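Local coordinates for protein exocyst complex component EXO70 (Saccharomyces cerevisiae, PDB 2B1E) that helps assemble the exocyst, the complex that tethers secretory vesicles to sites of exocytosis, and interacts with the GTPase RHO3, at residues Leu249-Ser252 / Ile253-Lys257; Gly243-Ser246 / Phe247-Val250; Lys483-Ile486 / Lys487-Phe490; Lys515-Leu518 / Lys519-Ile523. One frame throughout, in Å; residues are numbered along the deposited sequence.

Interaction 1 of 4, residues Leu249-Ser252 / Ile253-Lys257; sequences LVES and INDVK
Val250 O receives the backbone N-H of Asn254 at 3.0 Å from that N, one of four successive i to i+4 bonds of this helical stretch. Leu249 O takes Ile253 N, Glu251 O takes Asp255 N and Ser252 O takes Val256 N in the same way. Asn254 folds back along the helix, its CG anti to its own carbonyl carbon (chi1 -76°). Its amide therefore sits beside Val250, and the two side chains run next to each other. Asn254 ND2 lies 3.8 Å from Val250 CG1, a van der Waals touch. Ile253 CG2 packs against the carbonyl oxygens of Leu249 and Val250. On the exposed side Glu251 is extended, and its carboxylate stands almost perpendicular to that of Asp255. Glu251 OE1 and Asp255 OD2 are 4.1 Å apart. The two like charges probably repel mildly. Ser252 is buried, and its OG is hydrogen-bonded to Thr184 and Tyr224. This is the middle and later part of helix 245-259, in an all-helical protein. Val250 and Ile253 face helix 268-299, Leu249, Ile253 and Val256 meet helix 209-233, and Asp255 and Val256 touch helix 180-201.

Interaction 2 of 4, residues Gly243-Ser246 / Phe247-Val250; sequences GFFS and FELV
Val250 N donates to Ser246 O at 2.9 Å, with an N-H...O angle of 159°. Leu249 N makes the preceding i to i+4 bond to Phe245 O, in the carbonyl plane. Phe247 N bonds to Phe244 O at 3.1 Å, the donor lying well above the carbonyl plane. Ser246 OG donates to Gly243 O at 2.8 Å, nearly in line with that C=O. Ser246 N also reaches Gly243 O, which thus holds two donors. The serine OG stands between its backbone N and carbonyl carbon (chi1 60°), and this turns the hydroxyl back toward the glycine. Phe245 CE2 lies 3.5 Å from Leu249 CD2, and the two side chains cross at about a right angle. Glu248 OE2 meets the edge of the Phe245 ring, 3.6 Å from Phe245 CE1, while Glu248 OE1 is bonded to Gly176 N. Phe244 and Phe247 lie side by side, with CD2 of Phe244 3.7 Å from CE2 of Phe247. An alanine at Phe245 is likely to leave Leu249 without its aromatic neighbour and Glu248 OE2 without the ring edge. Near the N-terminal end of helix 245-259, polar bonds thus hold the backbone, while Phe245 packs on Leu249 and Phe244 on Phe247.

Interaction 3 of 4, residues Lys483-Ile486 / Lys487-Phe490; sequences KEQI and KEKF
Lys487 NZ meets Glu484 OE2 at 2.7 Å in a salt bridge. The ammonium comes from above the carboxylate plane, 66° out of it. The same Lys487 NZ makes a weak 3.1 Å bond to Lys483 O. That oxygen, Lys483 O, also accepts the backbone N-H of Lys487, at 3.0 Å from the N, so one lysine grips it twice. Both side chains bend to meet: Glu484 at chi2, and Lys487 at chi3 and chi4 (-61° and -59°), which curls its end back toward the helix start. Glu484 O accepts from Glu488 N, and Gln485 O from Lys489 N. Ile486 O takes Phe490 N at 3.2 Å, in the carbonyl plane, and a weak second bond from Lys489 N. The backbone Gln485 N donates to Asp482 OD1. Two side chains find polar partners elsewhere: Glu488 OE2 pairs with Arg491, and Lys489 NZ bonds to Ser470 O. On the buried side Ile486 CG2 sits at the edge of the Phe490 ring, 3.9 Å from Phe490 CE2. Phe490 also meets Phe533 and Tyr537 of helix 512-537. A methionine in place of Lys487 would probably leave the Glu484 carboxylate without its countercharge and Lys483 O without its second donor. In the first turns of helix 483-504, the salt bridge probably offsets the charges of Glu484 and Lys487, while the inner side is mostly apolar, the buried Lys489 ammonium being satisfied by Ser470.

Interaction 4 of 4, residues Lys515-Leu518 / Lys519-Ile523; sequences KVTL and KSEII
Lys515 O accepts the backbone N-H of Lys519, 2.8 Å from that N, and Val516 O, Thr517 O and Leu518 O accept from Ser520 N, Glu521 N and Ile522 N in turn. These four bonds continue a regular helix. The side chains differ mainly in how they leave it. In Thr517 a chi1 of -58° sets OG1 beside the backbone N and anti to the carbonyl carbon, leaving CG2 anti to N. This carries the methyl along the helix toward Glu521. Thr517 CG2 lies 4.2 Å from Glu521 CG, and the two side chains run next to each other. Thr517 OG1 goes the other way and is hydrogen-bonded to Ser513 O. Glu521 CG rests 3.2 Å from Thr517 O, and the chain then bends at chi2. Ile522 has CG1 anti to its carbonyl carbon, which lays Ile522 CG1 3.2 Å from Leu518 O. Leu518 itself has an unusual chi1 of -96°. Ser520 OG stands 3.3 Å from Val516 O. Any bond there is weak, and the proton may go to another acceptor. Lys519, by contrast, is fully extended. Lys519 CB lies 3.3 Å from Lys515 O, but the end of the side chain leads away from 515-518. The contact is largely at the surface, with Ile522 buried. Leu518 packs on Ile453, Met456 and Val457 of helix 440-473, and Ile522 on Trp460 of the same helix. Lys519 and Ile523 touch helix 552-563, so this part of helix 512-537 packs against both helices.

Overall arrangement
All four are local contacts along helices of an elongated, all-helical chain, interaction 2 including the loop just before one. All lie in the C-terminal Exo70 region. Interactions 1 and 2 share Leu249 and Val250 on helix 245-259, with centres 10 Å apart, near the chain's middle. In sequence, interaction 2 lies at the N-terminal part of that helix and interaction 1 continues it. Interactions 3 and 4 come later, on helices 483-504 and 512-537, which follow each other in the chain. Their centres are 29 Å apart, on the same side of the chain's centre. Interactions 1 and 3 are 79 Å apart, centre to centre. The spread is consistent with an elongated molecule, in which packed helices follow one another along its length.

Interaction 1 of 4, residues Leu249-Ser252 / Ile253-Lys257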
ATOM      1  N   LEU A 249       0.421  -3.912  -6.592  1.00 34.46           N
ATOM      2  CA  LEU A 249      -0.126  -3.449  -7.858  1.00 34.34           C
ATOM      3  C   LEU A 249       0.153  -1.959  -7.992  1.00 34.14           C
ATOM      4  O   LEU A 249       0.492  -1.477  -9.070  1.00 33.99           O
ATOM      5  CB  LEU A 249      -1.632  -3.710  -7.922  1.00 34.53           C
ATOM      6  CG  LEU A 249      -2.056  -5.176  -8.061  1.00 35.76           C
ATOM      7  CD1 LEU A 249      -3.576  -5.279  -8.006  1.00 35.20           C
ATOM      8  CD2 LEU A 249      -1.529  -5.745  -9.379  1.00 36.14           C
ATOM      9  N   VAL A 250       0.013  -1.229  -6.890  1.00 33.76           N
ATOM     10  CA  VAL A 250       0.282   0.204  -6.898  1.00 33.03           C
ATOM     11  C   VAL A 250       1.727   0.418  -7.338  1.00 33.37           C
ATOM     12  O   VAL A 250       2.023   1.320  -8.123  1.00 32.99           O
ATOM     13  CB  VAL A 250       0.080   0.826  -5.493  1.00 33.36           C
ATOM     14  CG1 VAL A 250       0.614   2.256  -5.468  1.00 32.81           C
ATOM     15  CG2 VAL A 250      -1.404   0.813  -5.128  1.00 32.00           C
ATOM     16  N   GLU A 251       2.622  -0.424  -6.830  1.00 33.13           N
ATOM     17  CA  GLU A 251       4.038  -0.344  -7.166  1.00 34.09           C
ATOM     18  C   GLU A 251       4.260  -0.627  -8.655  1.00 33.31           C
ATOM     19  O   GLU A 251       5.122  -0.024  -9.296  1.00 32.99           O
ATOM     20  CB  GLU A 251       4.824  -1.355  -6.331  1.00 36.79           C
ATOM     21  CG  GLU A 251       6.291  -1.461  -6.714  1.00 41.64           C
ATOM     22  CD  GLU A 251       6.982  -2.644  -6.063  1.00 45.22           C
ATOM     23  OE1 GLU A 251       8.141  -2.929  -6.441  1.00 45.57           O
ATOM     24  OE2 GLU A 251       6.370  -3.287  -5.174  1.00 46.08           O
ATOM     25  N   SER A 252       3.480  -1.558  -9.189  1.00 31.65           N
ATOM     26  CA  SER A 252       3.574  -1.931 -10.592  1.00 29.87           C
ATOM     27  C   SER A 252       3.218  -0.754 -11.489  1.00 29.22           C
ATOM     28  O   SER A 252       4.038  -0.310 -12.295  1.00 29.26           O
ATOM     29  CB  SER A 252       2.636  -3.102 -10.885  1.00 30.04           C
ATOM     30  OG  SER A 252       2.758  -3.528 -12.229  1.00 30.84           O
ATOM     31  N   ILE A 253       1.996  -0.245 -11.345  1.00 26.75           N
ATOM     32  CA  ILE A 253       1.544   0.874 -12.160  1.00 27.96           C
ATOM     33  C   ILE A 253       2.445   2.103 -11.996  1.00 28.16           C
ATOM     34  O   ILE A 253       2.625   2.876 -12.940  1.00 27.10           O
ATOM     35  CB  ILE A 253       0.073   1.258 -11.831  1.00 29.29           C
ATOM     36  CG1 ILE A 253      -0.458   2.243 -12.877  1.00 28.32           C
ATOM     37  CG2 ILE A 253      -0.018   1.881 -10.445  1.00 28.85           C
ATOM     38  CD1 ILE A 253      -0.586   1.654 -14.264  1.00 28.21           C
ATOM     39  N   ASN A 254       3.011   2.289 -10.804  1.00 27.66           N
ATOM     40  CA  ASN A 254       3.905   3.421 -10.580  1.00 27.72           C
ATOM     41  C   ASN A 254       5.168   3.252 -11.421  1.00 27.21           C
ATOM     42  O   ASN A 254       5.601   4.185 -12.097  1.00 27.24           O
ATOM     43  CB  ASN A 254       4.290   3.539  -9.102  1.00 28.18           C
ATOM     44  CG  ASN A 254       3.174   4.112  -8.249  1.00 28.70           C
ATOM     45  OD1 ASN A 254       2.085   4.411  -8.744  1.00 30.25           O
ATOM     46  ND2 ASN A 254       3.442   4.269  -6.959  1.00 28.01           N
ATOM     47  N   ASP A 255       5.762   2.064 -11.373  1.00 26.30           N
ATOM     48  CA  ASP A 255       6.973   1.797 -12.146  1.00 26.81           C
ATOM     49  C   ASP A 255       6.741   1.970 -13.651  1.00 25.92           C
ATOM     50  O   ASP A 255       7.596   2.499 -14.362  1.00 24.95           O
ATOM     51  CB  ASP A 255       7.493   0.382 -11.868  1.00 28.63           C
ATOM     52  CG  ASP A 255       8.126   0.250 -10.489  1.00 32.87           C
ATOM     53  OD1 ASP A 255       8.417   1.296  -9.866  1.00 34.28           O
ATOM     54  OD2 ASP A 255       8.343  -0.898 -10.034  1.00 32.98           O
ATOM     55  N   VAL A 256       5.587   1.524 -14.134  1.00 23.83           N
ATOM     56  CA  VAL A 256       5.283   1.646 -15.551  1.00 25.20           C
ATOM     57  C   VAL A 256       5.093   3.109 -15.923  1.00 25.41           C
ATOM     58  O   VAL A 256       5.637   3.574 -16.921  1.00 22.04           O
ATOM     59  CB  VAL A 256       4.011   0.843 -15.935  1.00 26.65           C
ATOM     60  CG1 VAL A 256       3.610   1.146 -17.373  1.00 29.19           C
ATOM     61  CG2 VAL A 256       4.276  -0.645 -15.784  1.00 26.32           C
ATOM     62  N   LYS A 257       4.339   3.843 -15.110  1.00 26.24           N
ATOM     63  CA  LYS A 257       4.109   5.254 -15.392  1.00 28.83           C
ATOM     64  C   LYS A 257       5.388   6.090 -15.405  1.00 29.49           C
ATOM     65  O   LYS A 257       5.549   6.965 -16.258  1.00 28.38           O
ATOM     66  CB  LYS A 257       3.113   5.856 -14.394  1.00 28.60           C
ATOM     67  CG  LYS A 257       1.694   5.365 -14.587  1.00 30.03           C
ATOM     68  CD  LYS A 257       0.669   6.300 -13.947  1.00 31.28           C
ATOM     69  CE  LYS A 257       0.866   6.424 -12.450  1.00 33.60           C
ATOM     70  NZ  LYS A 257      -0.223   7.235 -11.835  1.00 33.10           N
TER

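Interaction 2 of 4, residues Gly243-Ser246 / Phe247-Val250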
ATOM      1  N   GLY A 243      -5.961  -8.933  -0.440  1.00 50.89           N
ATOM      2  CA  GLY A 243      -6.222  -7.505  -0.393  1.00 48.74           C
ATOM      3  C   GLY A 243      -4.963  -6.663  -0.306  1.00 47.58           C
ATOM      4  O   GLY A 243      -4.910  -5.555  -0.839  1.00 47.80           O
ATOM      5  N   PHE A 244      -3.947  -7.179   0.376  1.00 45.78           N
ATOM      6  CA  PHE A 244      -2.687  -6.460   0.515  1.00 44.33           C
ATOM      7  C   PHE A 244      -1.917  -6.517  -0.794  1.00 43.76           C
ATOM      8  O   PHE A 244      -0.887  -5.860  -0.950  1.00 42.95           O
ATOM      9  CB  PHE A 244      -1.850  -7.070   1.642  1.00 42.85           C
ATOM     10  CG  PHE A 244      -2.412  -6.823   3.011  1.00 41.57           C
ATOM     11  CD1 PHE A 244      -2.335  -7.800   3.994  1.00 41.16           C
ATOM     12  CD2 PHE A 244      -3.019  -5.610   3.319  1.00 40.61           C
ATOM     13  CE1 PHE A 244      -2.858  -7.573   5.262  1.00 39.85           C
ATOM     14  CE2 PHE A 244      -3.543  -5.373   4.585  1.00 40.17           C
ATOM     15  CZ  PHE A 244      -3.464  -6.356   5.557  1.00 39.78           C
ATOM     16  N   PHE A 245      -2.423  -7.310  -1.733  1.00 43.43           N
ATOM     17  CA  PHE A 245      -1.783  -7.436  -3.032  1.00 43.12           C
ATOM     18  C   PHE A 245      -1.846  -6.094  -3.747  1.00 41.70           C
ATOM     19  O   PHE A 245      -1.010  -5.792  -4.601  1.00 42.99           O
ATOM     20  CB  PHE A 245      -2.482  -8.503  -3.877  1.00 44.15           C
ATOM     21  CG  PHE A 245      -1.863  -8.698  -5.232  1.00 45.93           C
ATOM     22  CD1 PHE A 245      -0.513  -9.014  -5.351  1.00 46.09           C
ATOM     23  CD2 PHE A 245      -2.624  -8.557  -6.388  1.00 45.96           C
ATOM     24  CE1 PHE A 245       0.070  -9.182  -6.597  1.00 47.12           C
ATOM     25  CE2 PHE A 245      -2.046  -8.725  -7.642  1.00 46.86           C
ATOM     26  CZ  PHE A 245      -0.696  -9.039  -7.746  1.00 46.82           C
ATOM     27  N   SER A 246      -2.840  -5.292  -3.387  1.00 40.63           N
ATOM     28  CA  SER A 246      -3.020  -3.979  -3.982  1.00 39.95           C
ATOM     29  C   SER A 246      -1.759  -3.131  -3.824  1.00 38.83           C
ATOM     30  O   SER A 246      -1.437  -2.319  -4.691  1.00 38.73           O
ATOM     31  CB  SER A 246      -4.207  -3.267  -3.337  1.00 40.16           C
ATOM     32  OG  SER A 246      -4.007  -3.111  -1.946  1.00 43.01           O
ATOM     33  N   PHE A 247      -1.047  -3.317  -2.717  1.00 37.56           N
ATOM     34  CA  PHE A 247       0.179  -2.561  -2.485  1.00 36.69           C
ATOM     35  C   PHE A 247       1.208  -2.870  -3.570  1.00 36.31           C
ATOM     36  O   PHE A 247       1.950  -1.984  -3.999  1.00 36.23           O
ATOM     37  CB  PHE A 247       0.775  -2.888  -1.111  1.00 35.68           C
ATOM     38  CG  PHE A 247      -0.029  -2.364   0.048  1.00 36.15           C
ATOM     39  CD1 PHE A 247      -0.519  -1.060   0.042  1.00 35.34           C
ATOM     40  CD2 PHE A 247      -0.261  -3.161   1.167  1.00 35.76           C
ATOM     41  CE1 PHE A 247      -1.226  -0.555   1.136  1.00 34.81           C
ATOM     42  CE2 PHE A 247      -0.965  -2.668   2.263  1.00 33.86           C
ATOM     43  CZ  PHE A 247      -1.448  -1.362   2.248  1.00 33.81           C
ATOM     44  N   GLU A 248       1.251  -4.125  -4.011  1.00 35.14           N
ATOM     45  CA  GLU A 248       2.194  -4.530  -5.049  1.00 35.16           C
ATOM     46  C   GLU A 248       1.731  -4.069  -6.427  1.00 34.71           C
ATOM     47  O   GLU A 248       2.544  -3.872  -7.329  1.00 33.93           O
ATOM     48  CB  GLU A 248       2.381  -6.048  -5.048  1.00 36.19           C
ATOM     49  CG  GLU A 248       2.934  -6.598  -3.746  1.00 37.42           C
ATOM     50  CD  GLU A 248       3.144  -8.098  -3.788  1.00 38.40           C
ATOM     51  OE1 GLU A 248       3.295  -8.705  -2.707  1.00 40.95           O
ATOM     52  OE2 GLU A 248       3.164  -8.671  -4.896  1.00 38.34           O
ATOM     53  N   LEU A 249       0.421  -3.912  -6.592  1.00 34.46           N
ATOM     54  CA  LEU A 249      -0.126  -3.449  -7.858  1.00 34.34           C
ATOM     55  C   LEU A 249       0.153  -1.959  -7.992  1.00 34.14           C
ATOM     56  O   LEU A 249       0.492  -1.477  -9.070  1.00 33.99           O
ATOM     57  CB  LEU A 249      -1.632  -3.710  -7.922  1.00 34.53           C
ATOM     58  CG  LEU A 249      -2.056  -5.176  -8.061  1.00 35.76           C
ATOM     59  CD1 LEU A 249      -3.576  -5.279  -8.006  1.00 35.20           C
ATOM     60  CD2 LEU A 249      -1.529  -5.745  -9.379  1.00 36.14           C
ATOM     61  N   VAL A 250       0.013  -1.229  -6.890  1.00 33.76           N
ATOM     62  CA  VAL A 250       0.282   0.204  -6.898  1.00 33.03           C
ATOM     63  C   VAL A 250       1.727   0.418  -7.338  1.00 33.37           C
ATOM     64  O   VAL A 250       2.023   1.320  -8.123  1.00 32.99           O
ATOM     65  CB  VAL A 250       0.080   0.826  -5.493  1.00 33.36           C
ATOM     66  CG1 VAL A 250       0.614   2.256  -5.468  1.00 32.81           C
ATOM     67  CG2 VAL A 250      -1.404   0.813  -5.128  1.00 32.00           C
TER

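Interaction 3 of 4, residues Lys483-Ile486 / Lys487-Phe490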
ATOM      1  N   LYS A 483     -18.868   8.101  70.941  1.00 19.05           N
ATOM      2  CA  LYS A 483     -18.305   6.793  70.660  1.00 21.26           C
ATOM      3  C   LYS A 483     -19.103   6.008  69.626  1.00 21.77           C
ATOM      4  O   LYS A 483     -18.527   5.360  68.746  1.00 20.70           O
ATOM      5  CB  LYS A 483     -18.199   5.990  71.958  1.00 21.54           C
ATOM      6  CG  LYS A 483     -17.263   6.606  72.980  1.00 24.00           C
ATOM      7  CD  LYS A 483     -17.191   5.748  74.224  1.00 26.87           C
ATOM      8  CE  LYS A 483     -16.156   6.283  75.194  1.00 28.29           C
ATOM      9  NZ  LYS A 483     -15.935   5.332  76.321  1.00 27.85           N
ATOM     10  N   GLU A 484     -20.427   6.076  69.728  1.00 21.74           N
ATOM     11  CA  GLU A 484     -21.298   5.357  68.810  1.00 22.37           C
ATOM     12  C   GLU A 484     -21.202   5.818  67.372  1.00 21.71           C
ATOM     13  O   GLU A 484     -21.196   4.993  66.462  1.00 21.23           O
ATOM     14  CB  GLU A 484     -22.757   5.452  69.268  1.00 25.35           C
ATOM     15  CG  GLU A 484     -23.108   4.442  70.341  1.00 28.78           C
ATOM     16  CD  GLU A 484     -22.766   3.027  69.917  1.00 32.13           C
ATOM     17  OE1 GLU A 484     -23.257   2.590  68.851  1.00 35.65           O
ATOM     18  OE2 GLU A 484     -22.003   2.355  70.642  1.00 33.99           O
ATOM     19  N   GLN A 485     -21.138   7.131  67.162  1.00 20.57           N
ATOM     20  CA  GLN A 485     -21.055   7.674  65.808  1.00 21.99           C
ATOM     21  C   GLN A 485     -19.679   7.397  65.202  1.00 21.29           C
ATOM     22  O   GLN A 485     -19.535   7.251  63.988  1.00 19.73           O
ATOM     23  CB  GLN A 485     -21.324   9.183  65.822  1.00 25.96           C
ATOM     24  CG  GLN A 485     -21.518   9.799  64.438  1.00 33.23           C
ATOM     25  CD  GLN A 485     -22.710   9.211  63.695  1.00 36.85           C
ATOM     26  OE1 GLN A 485     -22.730   8.023  63.366  1.00 38.38           O
ATOM     27  NE2 GLN A 485     -23.715  10.043  63.434  1.00 37.09           N
ATOM     28  N   ILE A 486     -18.669   7.326  66.059  1.00 20.01           N
ATOM     29  CA  ILE A 486     -17.320   7.054  65.595  1.00 19.28           C
ATOM     30  C   ILE A 486     -17.173   5.591  65.175  1.00 18.63           C
ATOM     31  O   ILE A 486     -16.630   5.305  64.114  1.00 20.03           O
ATOM     32  CB  ILE A 486     -16.290   7.417  66.681  1.00 17.53           C
ATOM     33  CG1 ILE A 486     -16.337   8.930  66.917  1.00 14.80           C
ATOM     34  CG2 ILE A 486     -14.879   6.991  66.248  1.00 15.31           C
ATOM     35  CD1 ILE A 486     -15.638   9.391  68.165  1.00 13.59           C
ATOM     36  N   LYS A 487     -17.653   4.660  65.993  1.00 19.81           N
ATOM     37  CA  LYS A 487     -17.547   3.254  65.617  1.00 21.49           C
ATOM     38  C   LYS A 487     -18.283   3.041  64.297  1.00 20.29           C
ATOM     39  O   LYS A 487     -17.834   2.289  63.434  1.00 16.78           O
ATOM     40  CB  LYS A 487     -18.148   2.343  66.689  1.00 24.93           C
ATOM     41  CG  LYS A 487     -17.320   2.247  67.956  1.00 28.61           C
ATOM     42  CD  LYS A 487     -17.819   1.131  68.865  1.00 32.01           C
ATOM     43  CE  LYS A 487     -19.256   1.365  69.309  1.00 34.43           C
ATOM     44  NZ  LYS A 487     -19.402   2.653  70.044  1.00 36.57           N
ATOM     45  N   GLU A 488     -19.416   3.715  64.147  1.00 20.91           N
ATOM     46  CA  GLU A 488     -20.193   3.597  62.930  1.00 21.13           C
ATOM     47  C   GLU A 488     -19.365   4.039  61.729  1.00 19.70           C
ATOM     48  O   GLU A 488     -19.478   3.453  60.654  1.00 19.17           O
ATOM     49  CB  GLU A 488     -21.465   4.435  63.019  1.00 22.66           C
ATOM     50  CG  GLU A 488     -22.320   4.358  61.768  1.00 28.56           C
ATOM     51  CD  GLU A 488     -22.907   2.975  61.538  1.00 33.24           C
ATOM     52  OE1 GLU A 488     -23.317   2.686  60.391  1.00 35.03           O
ATOM     53  OE2 GLU A 488     -22.972   2.179  62.505  1.00 34.95           O
ATOM     54  N   LYS A 489     -18.530   5.066  61.895  1.00 18.52           N
ATOM     55  CA  LYS A 489     -17.719   5.508  60.763  1.00 17.85           C
ATOM     56  C   LYS A 489     -16.735   4.415  60.363  1.00 15.54           C
ATOM     57  O   LYS A 489     -16.494   4.196  59.176  1.00 13.74           O
ATOM     58  CB  LYS A 489     -16.947   6.793  61.082  1.00 18.60           C
ATOM     59  CG  LYS A 489     -17.820   8.035  61.213  1.00 19.47           C
ATOM     60  CD  LYS A 489     -16.964   9.283  61.398  1.00 18.09           C
ATOM     61  CE  LYS A 489     -17.787  10.442  61.959  1.00 21.47           C
ATOM     62  NZ  LYS A 489     -18.950  10.783  61.094  1.00 18.70           N
ATOM     63  N   PHE A 490     -16.158   3.735  61.352  1.00 14.64           N
ATOM     64  CA  PHE A 490     -15.206   2.665  61.058  1.00 14.88           C
ATOM     65  C   PHE A 490     -15.945   1.484  60.440  1.00 16.96           C
ATOM     66  O   PHE A 490     -15.470   0.857  59.489  1.00 15.01           O
ATOM     67  CB  PHE A 490     -14.500   2.213  62.335  1.00 13.89           C
ATOM     68  CG  PHE A 490     -13.340   3.074  62.727  1.00 16.09           C
ATOM     69  CD1 PHE A 490     -12.067   2.823  62.214  1.00 16.78           C
ATOM     70  CD2 PHE A 490     -13.512   4.136  63.610  1.00 14.88           C
ATOM     71  CE1 PHE A 490     -10.974   3.625  62.580  1.00 17.65           C
ATOM     72  CE2 PHE A 490     -12.436   4.940  63.983  1.00 15.19           C
ATOM     73  CZ  PHE A 490     -11.164   4.688  63.470  1.00 15.73           C
TER

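Interaction 4 of 4, residues Lys515-Leu518 / Lys519-Ile523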
ATOM      1  N   LYS A 515       0.154  -4.993  37.200  1.00 14.51           N
ATOM      2  CA  LYS A 515      -0.089  -5.360  38.595  1.00 15.73           C
ATOM      3  C   LYS A 515       0.635  -4.415  39.546  1.00 15.37           C
ATOM      4  O   LYS A 515       0.085  -3.998  40.563  1.00 14.34           O
ATOM      5  CB  LYS A 515       0.372  -6.797  38.872  1.00 17.89           C
ATOM      6  CG  LYS A 515      -0.493  -7.860  38.223  1.00 20.29           C
ATOM      7  CD  LYS A 515      -0.444  -9.169  38.996  1.00 25.85           C
ATOM      8  CE  LYS A 515       0.948  -9.752  39.031  1.00 25.11           C
ATOM      9  NZ  LYS A 515       0.978 -10.980  39.868  1.00 30.64           N
ATOM     10  N   VAL A 516       1.882  -4.098  39.221  1.00 16.12           N
ATOM     11  CA  VAL A 516       2.667  -3.182  40.043  1.00 18.01           C
ATOM     12  C   VAL A 516       1.960  -1.823  40.099  1.00 18.54           C
ATOM     13  O   VAL A 516       1.828  -1.224  41.173  1.00 19.42           O
ATOM     14  CB  VAL A 516       4.085  -3.007  39.462  1.00 17.17           C
ATOM     15  CG1 VAL A 516       4.861  -2.005  40.264  1.00 21.89           C
ATOM     16  CG2 VAL A 516       4.805  -4.350  39.461  1.00 20.45           C
ATOM     17  N   THR A 517       1.496  -1.341  38.949  1.00 17.83           N
ATOM     18  CA  THR A 517       0.807  -0.047  38.903  1.00 17.61           C
ATOM     19  C   THR A 517      -0.479  -0.088  39.716  1.00 17.12           C
ATOM     20  O   THR A 517      -0.776   0.840  40.474  1.00 16.76           O
ATOM     21  CB  THR A 517       0.468   0.364  37.464  1.00 16.79           C
ATOM     22  OG1 THR A 517       1.671   0.426  36.696  1.00 17.21           O
ATOM     23  CG2 THR A 517      -0.196   1.740  37.447  1.00 15.11           C
ATOM     24  N   LEU A 518      -1.249  -1.159  39.556  1.00 15.54           N
ATOM     25  CA  LEU A 518      -2.483  -1.298  40.317  1.00 17.42           C
ATOM     26  C   LEU A 518      -2.185  -1.365  41.808  1.00 17.71           C
ATOM     27  O   LEU A 518      -2.908  -0.781  42.618  1.00 15.59           O
ATOM     28  CB  LEU A 518      -3.246  -2.551  39.887  1.00 18.49           C
ATOM     29  CG  LEU A 518      -4.327  -2.266  38.845  1.00 19.05           C
ATOM     30  CD1 LEU A 518      -5.459  -1.463  39.501  1.00 19.87           C
ATOM     31  CD2 LEU A 518      -3.727  -1.500  37.672  1.00 19.01           C
ATOM     32  N   LYS A 519      -1.129  -2.088  42.172  1.00 16.38           N
ATOM     33  CA  LYS A 519      -0.754  -2.199  43.578  1.00 18.26           C
ATOM     34  C   LYS A 519      -0.392  -0.817  44.125  1.00 16.42           C
ATOM     35  O   LYS A 519      -0.860  -0.424  45.184  1.00 15.19           O
ATOM     36  CB  LYS A 519       0.444  -3.143  43.755  1.00 19.56           C
ATOM     37  CG  LYS A 519       1.094  -3.076  45.152  1.00 23.05           C
ATOM     38  CD  LYS A 519       2.386  -3.898  45.225  1.00 24.74           C
ATOM     39  CE  LYS A 519       3.061  -3.788  46.597  1.00 27.71           C
ATOM     40  NZ  LYS A 519       4.282  -4.658  46.703  1.00 27.29           N
ATOM     41  N   SER A 520       0.446  -0.083  43.401  1.00 18.32           N
ATOM     42  CA  SER A 520       0.857   1.246  43.852  1.00 18.27           C
ATOM     43  C   SER A 520      -0.311   2.210  44.014  1.00 16.68           C
ATOM     44  O   SER A 520      -0.423   2.889  45.028  1.00 15.74           O
ATOM     45  CB  SER A 520       1.865   1.861  42.880  1.00 20.73           C
ATOM     46  OG  SER A 520       3.126   1.217  42.965  1.00 25.44           O
ATOM     47  N   GLU A 521      -1.181   2.263  43.013  1.00 14.50           N
ATOM     48  CA  GLU A 521      -2.313   3.178  43.040  1.00 13.50           C
ATOM     49  C   GLU A 521      -3.349   2.872  44.122  1.00 14.50           C
ATOM     50  O   GLU A 521      -3.907   3.790  44.716  1.00 12.99           O
ATOM     51  CB  GLU A 521      -2.982   3.223  41.666  1.00 14.65           C
ATOM     52  CG  GLU A 521      -2.104   3.782  40.552  1.00 15.32           C
ATOM     53  CD  GLU A 521      -1.656   5.226  40.799  1.00 17.63           C
ATOM     54  OE1 GLU A 521      -2.448   6.022  41.356  1.00 19.77           O
ATOM     55  OE2 GLU A 521      -0.517   5.576  40.416  1.00 15.10           O
ATOM     56  N   ILE A 522      -3.623   1.600  44.380  1.00 10.29           N
ATOM     57  CA  ILE A 522      -4.596   1.281  45.415  1.00 13.36           C
ATOM     58  C   ILE A 522      -4.031   1.623  46.790  1.00 13.63           C
ATOM     59  O   ILE A 522      -4.697   2.269  47.595  1.00 14.10           O
ATOM     60  CB  ILE A 522      -5.001  -0.207  45.379  1.00 13.70           C
ATOM     61  CG1 ILE A 522      -5.724  -0.503  44.063  1.00 14.31           C
ATOM     62  CG2 ILE A 522      -5.885  -0.541  46.573  1.00 16.83           C
ATOM     63  CD1 ILE A 522      -6.276  -1.912  43.962  1.00 12.66           C
ATOM     64  N   ILE A 523      -2.801   1.200  47.061  1.00 13.38           N
ATOM     65  CA  ILE A 523      -2.185   1.493  48.349  1.00 14.81           C
ATOM     66  C   ILE A 523      -2.009   3.011  48.541  1.00 16.49           C
ATOM     67  O   ILE A 523      -2.296   3.533  49.617  1.00 15.47           O
ATOM     68  CB  ILE A 523      -0.817   0.759  48.490  1.00 17.63           C
ATOM     69  CG1 ILE A 523      -1.063  -0.756  48.570  1.00 16.61           C
ATOM     70  CG2 ILE A 523      -0.064   1.255  49.734  1.00 18.22           C
ATOM     71  CD1 ILE A 523       0.206  -1.606  48.633  1.00 19.63           C
TER